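Local structure of AgaA (Rhizobium radiobacter, 6HLX) at residues F252-P255 with E256-Q259; S303-V306 with E307-K310. The protein binds the opine agropinic acid as a periplasmic solute-binding protein and probably hands it to an ABC transporter for import. All coordinates share one frame; numbering follows the deposited sequence.

Contact 1: residues F252-P255 with E256-Q259; sequences FSKP and EVRQ
The side chain of Arg-258 starts with CG anti to its carbonyl carbon (chi1 -56°) and bends at chi3 (-68°), which turns the guanidinium back toward Phe-252. There Arg-258 NH2 donates to Phe-252 O at 2.8 Å. The bond is bent, with an N-H...O angle of 142°, and the donor stands tilted from the carbonyl plane. Water 1 lies at the edge of the guanidinium, in its plane, and joins Arg-258 NH2 to Ser-253 O. One face of the guanidinium covers the Lys-254 to Pro-255 peptide, and Arg-258 NH1 comes 3.7 Å from Pro-255 CG. The proline ring and the arginine chain run side by side. NH1 also donates to Leu-443 O and NE has an outside partner, so several bonds hold the group's rotation. This is the start of helix 255-264, with Lys-254 at the N-cap and Pro-255 in the first turn, where its missing N-H costs no helix bond. Lys-254 O accepts from Arg-258 N at 3.2 Å and from Val-257 N at 3.0 Å, the second donor lying above the carbonyl plane. Gln-259 N follows with a bond of 2.9 Å to Pro-255 O. On the inner side Val-257 CG1 meets the edge of the Phe-252 ring, 3.9 Å from CD1. Phe-245, Phe-249 and Phe-374 also pack against this ring. In one of its two conformers Glu-256 OE1 forms a salt bridge with Lys-315.

Contact 2: residues S303-V306 with E307-K310; sequences SHHV and EKAK. With ZN (zinc ion), chain P.
The start of helix 306-315 makes this contact, with His-305 at the N-cap and a zinc ligand, His-304, just before it. The backbone hydrogen bonds of the helix begin at the cap residue. His-305 O accepts from Ala-309 N at 3.0 Å, with the donor in the carbonyl plane. Val-306 O accepts from Lys-310 N at 2.9 Å, nearly in line with the carbonyl bond. The cap side chain packs against the first turn. Its imidazole crosses Lys-308 at about a right angle, and Lys-308 CB lies 3.9 Å from His-305 CG. At the edge of the same ring, His-305 CD2 is 3.9 Å from Glu-307 OE2. The ring and carboxylate planes are 43° apart, and this is a contact without a salt bridge. A nearly eclipsed chi1 (7°) and the bend at chi2 (-61°) fold the Glu-307 carboxylate back toward the helix start and set OE2 3.6 Å from Val-306 CB. On another side of Val-306, the CE methylene of Lys-310 approaches CG1 loosely. His-304 swings its ring to the zinc ion with CG anti to the backbone N. His-304 NE2 binds the zinc ion at 2.0 Å, and water 2 is a second ligand at 1.9 Å. Val-306 CG2 sits 3.4 Å from the zinc ion and adds an apolar wall beside it. Glu-345, which shares a zinc site with His-304 in a structure of this protein, lies near Val-306. His-304 ND1 makes a weak hydrogen bond to Tyr-263 O. Tyr-263, on helix 255-264, also has a backbone hydrogen bond with His-305 and touches Lys-308 and Ala-309. Ile-349, in the loop between helix 333-347 and strand 351-356, packs on Val-306, Ala-309 and Lys-310.

How the contacts relate
Both contacts are helix starts, and their centres lie 14 Å apart on the same side of the protein. Contact 1 is partly buried, with aromatic and aliphatic groups on its inner side. Contact 2 is on the surface, with mostly charged or polar side chains, and a zinc ion held by His-304. In contact 1 a side chain, Arg-258, reaches back to grip the residues before its helix. In contact 2 the bonds between the segments are backbone ones. The two do not touch directly, but their helices pack together: Glu-256 and Val-257 meet helix 306-315, while Ala-309 rests on helix 255-264. Contact 1 lies away from the annotated sites.

Contact 1: residues F252-P255 with E256-Q259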
ATOM      1  N   PHE A 252      -8.815 -10.827  21.121  1.00 22.81           N
ATOM      2  CA  PHE A 252      -7.951  -9.844  20.441  1.00 21.48           C
ATOM      3  C   PHE A 252      -8.096  -8.414  20.951  1.00 26.58           C
ATOM      4  O   PHE A 252      -7.446  -7.520  20.423  1.00 27.30           O
ATOM      5  CB  PHE A 252      -8.171  -9.908  18.921  1.00 22.75           C
ATOM      6  CG  PHE A 252      -7.741 -11.211  18.299  1.00 22.44           C
ATOM      7  CD1 PHE A 252      -6.801 -12.028  18.925  1.00 25.56           C
ATOM      8  CD2 PHE A 252      -8.208 -11.584  17.046  1.00 21.99           C
ATOM      9  CE1 PHE A 252      -6.412 -13.239  18.350  1.00 25.33           C
ATOM     10  CE2 PHE A 252      -7.792 -12.776  16.458  1.00 25.27           C
ATOM     11  CZ  PHE A 252      -6.888 -13.587  17.104  1.00 23.99           C
ATOM     12  N   SER A 253      -8.972  -8.185  21.939  1.00 25.82           N
ATOM     13  CA  SER A 253      -9.099  -6.863  22.554  1.00 25.94           C
ATOM     14  C   SER A 253      -8.042  -6.754  23.654  1.00 30.22           C
ATOM     15  O   SER A 253      -7.890  -5.688  24.250  1.00 29.54           O
ATOM     16  CB  SER A 253     -10.482  -6.696  23.177  1.00 27.61           C
ATOM     17  OG  SER A 253     -10.645  -7.513  24.323  1.00 29.51           O
ATOM     18  N   LYS A 254      -7.341  -7.875  23.945  1.00 26.56           N
ATOM     19  CA  LYS A 254      -6.374  -7.960  25.037  1.00 26.88           C
ATOM     20  C   LYS A 254      -4.916  -7.868  24.603  1.00 29.11           C
ATOM     21  O   LYS A 254      -4.450  -8.757  23.892  1.00 27.80           O
ATOM     22  CB  LYS A 254      -6.604  -9.236  25.875  1.00 27.92           C
ATOM     23  CG  LYS A 254      -8.003  -9.298  26.476  1.00 34.20           C
ATOM     24  CD  LYS A 254      -8.335 -10.658  27.045  1.00 42.07           C
ATOM     25  CE  LYS A 254      -9.790 -10.769  27.462  1.00 45.09           C
ATOM     26  NZ  LYS A 254     -10.150  -9.815  28.548  1.00 49.51           N
ATOM     27  N   PRO A 255      -4.153  -6.852  25.063  1.00 25.99           N
ATOM     28  CA  PRO A 255      -2.717  -6.797  24.714  1.00 25.95           C
ATOM     29  C   PRO A 255      -1.943  -8.088  25.035  1.00 27.75           C
ATOM     30  O   PRO A 255      -1.046  -8.445  24.271  1.00 28.00           O
ATOM     31  CB  PRO A 255      -2.207  -5.604  25.541  1.00 28.23           C
ATOM     32  CG  PRO A 255      -3.415  -4.705  25.644  1.00 32.18           C
ATOM     33  CD  PRO A 255      -4.536  -5.689  25.897  1.00 27.92           C
ATOM     34  N   GLU A 256      -2.280  -8.784  26.151  0.50 24.33           N
ATOM     35  CA  GLU A 256      -1.596 -10.032  26.521  0.50 23.97           C
ATOM     36  C   GLU A 256      -1.802 -11.151  25.493  0.50 27.15           C
ATOM     37  O   GLU A 256      -0.902 -11.975  25.304  0.50 27.46           O
ATOM     38  CB  GLU A 256      -2.006 -10.498  27.923  0.50 25.61           C
ATOM     39  CG  GLU A 256      -1.490  -9.605  29.042  0.50 28.29           C
ATOM     40  CD  GLU A 256      -2.033  -9.904  30.428  0.50 46.05           C
ATOM     41  OE1 GLU A 256      -1.339  -9.574  31.415  0.50 43.11           O
ATOM     42  OE2 GLU A 256      -3.152 -10.460  30.532  0.50 33.36           O
ATOM     43  N   VAL A 257      -2.976 -11.180  24.823  1.00 23.34           N
ATOM     44  CA  VAL A 257      -3.259 -12.194  23.789  1.00 23.36           C
ATOM     45  C   VAL A 257      -2.453 -11.862  22.521  1.00 26.17           C
ATOM     46  O   VAL A 257      -1.859 -12.758  21.898  1.00 25.05           O
ATOM     47  CB  VAL A 257      -4.782 -12.354  23.491  1.00 25.98           C
ATOM     48  CG1 VAL A 257      -5.044 -13.192  22.231  1.00 25.16           C
ATOM     49  CG2 VAL A 257      -5.523 -12.945  24.698  1.00 25.83           C
ATOM     50  N   ARG A 258      -2.441 -10.574  22.134  1.00 23.21           N
ATOM     51  CA  ARG A 258      -1.714 -10.157  20.936  1.00 22.05           C
ATOM     52  C   ARG A 258      -0.212 -10.400  21.138  1.00 26.28           C
ATOM     53  O   ARG A 258       0.429 -10.969  20.256  1.00 26.15           O
ATOM     54  CB  ARG A 258      -2.040  -8.695  20.580  1.00 24.47           C
ATOM     55  CG  ARG A 258      -3.559  -8.480  20.408  1.00 24.59           C
ATOM     56  CD  ARG A 258      -3.877  -7.110  19.838  1.00 23.31           C
ATOM     57  NE  ARG A 258      -3.561  -6.023  20.768  1.00 23.20           N
ATOM     58  CZ  ARG A 258      -4.456  -5.210  21.315  1.00 28.72           C
ATOM     59  NH1 ARG A 258      -4.062  -4.208  22.085  1.00 23.94           N
ATOM     60  NH2 ARG A 258      -5.755  -5.405  21.111  1.00 23.38           N
ATOM     61  N   GLN A 259       0.313 -10.081  22.345  1.00 23.91           N
ATOM     62  CA  GLN A 259       1.717 -10.349  22.697  1.00 23.86           C
ATOM     63  C   GLN A 259       1.989 -11.849  22.725  1.00 28.35           C
ATOM     64  O   GLN A 259       3.041 -12.261  22.238  1.00 27.12           O
ATOM     65  CB  GLN A 259       2.113  -9.721  24.050  1.00 25.31           C
ATOM     66  CG  GLN A 259       2.203  -8.193  24.024  1.00 28.56           C
ATOM     67  CD  GLN A 259       3.297  -7.652  24.934  1.00 41.25           C
ATOM     68  OE1 GLN A 259       4.037  -8.389  25.571  1.00 37.21           O
ATOM     69  NE2 GLN A 259       3.456  -6.351  24.983  1.00 29.51           N
TER
HETATM   70  O   HOH W   1      -7.847  -3.447  22.042  1.00 31.12           O

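Contact 2: residues S303-V306 with E307-K310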
ATOM      1  N   SER A 303      10.748 -12.325  21.393  1.00 31.08           N
ATOM      2  CA  SER A 303      11.616 -13.441  21.065  1.00 31.33           C
ATOM      3  C   SER A 303      10.692 -14.615  20.842  1.00 35.76           C
ATOM      4  O   SER A 303       9.495 -14.493  21.112  1.00 35.07           O
ATOM      5  CB  SER A 303      12.582 -13.728  22.211  1.00 35.53           C
ATOM      6  OG  SER A 303      11.876 -14.030  23.402  1.00 39.20           O
ATOM      7  N   HIS A 304      11.211 -15.745  20.348  1.00 33.97           N
ATOM      8  CA  HIS A 304      10.368 -16.922  20.211  1.00 34.37           C
ATOM      9  C   HIS A 304      10.408 -17.667  21.539  1.00 37.79           C
ATOM     10  O   HIS A 304      11.470 -18.147  21.951  1.00 38.67           O
ATOM     11  CB  HIS A 304      10.788 -17.833  19.058  1.00 35.37           C
ATOM     12  CG  HIS A 304       9.899 -19.025  18.922  1.00 39.31           C
ATOM     13  ND1 HIS A 304       8.519 -18.901  18.869  1.00 40.82           N
ATOM     14  CD2 HIS A 304      10.219 -20.337  18.852  1.00 42.11           C
ATOM     15  CE1 HIS A 304       8.052 -20.134  18.761  1.00 40.60           C
ATOM     16  NE2 HIS A 304       9.036 -21.028  18.742  1.00 41.68           N
ATOM     17  N   HIS A 305       9.255 -17.737  22.223  1.00 32.29           N
ATOM     18  CA  HIS A 305       9.167 -18.371  23.529  1.00 32.09           C
ATOM     19  C   HIS A 305       7.775 -18.898  23.814  1.00 36.32           C
ATOM     20  O   HIS A 305       6.932 -18.187  24.362  1.00 36.19           O
ATOM     21  CB  HIS A 305       9.639 -17.384  24.611  1.00 31.80           C
ATOM     22  CG  HIS A 305      10.298 -18.076  25.733  1.00 34.18           C
ATOM     23  ND1 HIS A 305      10.811 -17.392  26.800  1.00 35.40           N
ATOM     24  CD2 HIS A 305      10.454 -19.407  25.947  1.00 33.12           C
ATOM     25  CE1 HIS A 305      11.258 -18.336  27.617  1.00 32.20           C
ATOM     26  NE2 HIS A 305      11.138 -19.546  27.071  1.00 29.58           N
ATOM     27  N   VAL A 306       7.524 -20.138  23.385  1.00 34.12           N
ATOM     28  CA  VAL A 306       6.239 -20.827  23.483  1.00 33.94           C
ATOM     29  C   VAL A 306       5.686 -20.852  24.908  1.00 36.85           C
ATOM     30  O   VAL A 306       4.524 -20.515  25.121  1.00 35.20           O
ATOM     31  CB  VAL A 306       6.318 -22.244  22.848  1.00 39.30           C
ATOM     32  CG1 VAL A 306       5.057 -23.057  23.124  1.00 39.76           C
ATOM     33  CG2 VAL A 306       6.583 -22.154  21.344  1.00 39.13           C
ATOM     34  N   GLU A 307       6.510 -21.232  25.893  1.00 34.45           N
ATOM     35  CA  GLU A 307       6.021 -21.330  27.267  1.00 35.77           C
ATOM     36  C   GLU A 307       5.626 -19.950  27.845  1.00 37.44           C
ATOM     37  O   GLU A 307       4.641 -19.864  28.581  1.00 36.89           O
ATOM     38  CB  GLU A 307       6.978 -22.123  28.183  1.00 38.60           C
ATOM     39  CG  GLU A 307       8.324 -22.540  27.596  1.00 51.47           C
ATOM     40  CD  GLU A 307       8.469 -23.451  26.384  1.00 63.27           C
ATOM     41  OE1 GLU A 307       8.293 -24.684  26.513  1.00 49.52           O
ATOM     42  OE2 GLU A 307       8.829 -22.928  25.307  1.00 50.88           O
ATOM     43  N   LYS A 308       6.308 -18.870  27.406  1.00 33.36           N
ATOM     44  CA  LYS A 308       5.967 -17.492  27.786  1.00 33.04           C
ATOM     45  C   LYS A 308       4.613 -17.105  27.154  1.00 34.36           C
ATOM     46  O   LYS A 308       3.784 -16.481  27.811  1.00 32.39           O
ATOM     47  CB  LYS A 308       7.074 -16.512  27.349  1.00 35.80           C
ATOM     48  CG  LYS A 308       6.930 -15.131  27.976  1.00 48.78           C
ATOM     49  CD  LYS A 308       8.104 -14.217  27.638  1.00 57.60           C
ATOM     50  CE  LYS A 308       8.193 -13.026  28.567  1.00 69.06           C
ATOM     51  NZ  LYS A 308       7.044 -12.094  28.410  1.00 80.08           N
ATOM     52  N   ALA A 309       4.384 -17.504  25.881  1.00 31.59           N
ATOM     53  CA  ALA A 309       3.120 -17.258  25.170  1.00 30.91           C
ATOM     54  C   ALA A 309       1.963 -17.962  25.875  1.00 34.17           C
ATOM     55  O   ALA A 309       0.907 -17.350  26.065  1.00 33.02           O
ATOM     56  CB  ALA A 309       3.218 -17.742  23.730  1.00 31.14           C
ATOM     57  N   LYS A 310       2.171 -19.239  26.290  1.00 30.94           N
ATOM     58  CA  LYS A 310       1.168 -19.999  27.038  1.00 32.47           C
ATOM     59  C   LYS A 310       0.820 -19.308  28.356  1.00 35.85           C
ATOM     60  O   LYS A 310      -0.365 -19.215  28.694  1.00 34.73           O
ATOM     61  CB  LYS A 310       1.645 -21.425  27.312  1.00 35.79           C
ATOM     62  CG  LYS A 310       1.273 -22.401  26.224  1.00 44.24           C
ATOM     63  CD  LYS A 310       1.436 -23.834  26.701  1.00 50.08           C
ATOM     64  CE  LYS A 310       2.304 -24.640  25.773  1.00 56.49           C
ATOM     65  NZ  LYS A 310       2.505 -26.016  26.292  1.00 63.53           N
TER
HETATM   66 ZN    ZN P 615       8.330 -22.926  18.548  1.00 45.18          ZN
HETATM   67  O   HOH W   2       6.538 -22.893  17.830  1.00 34.61           O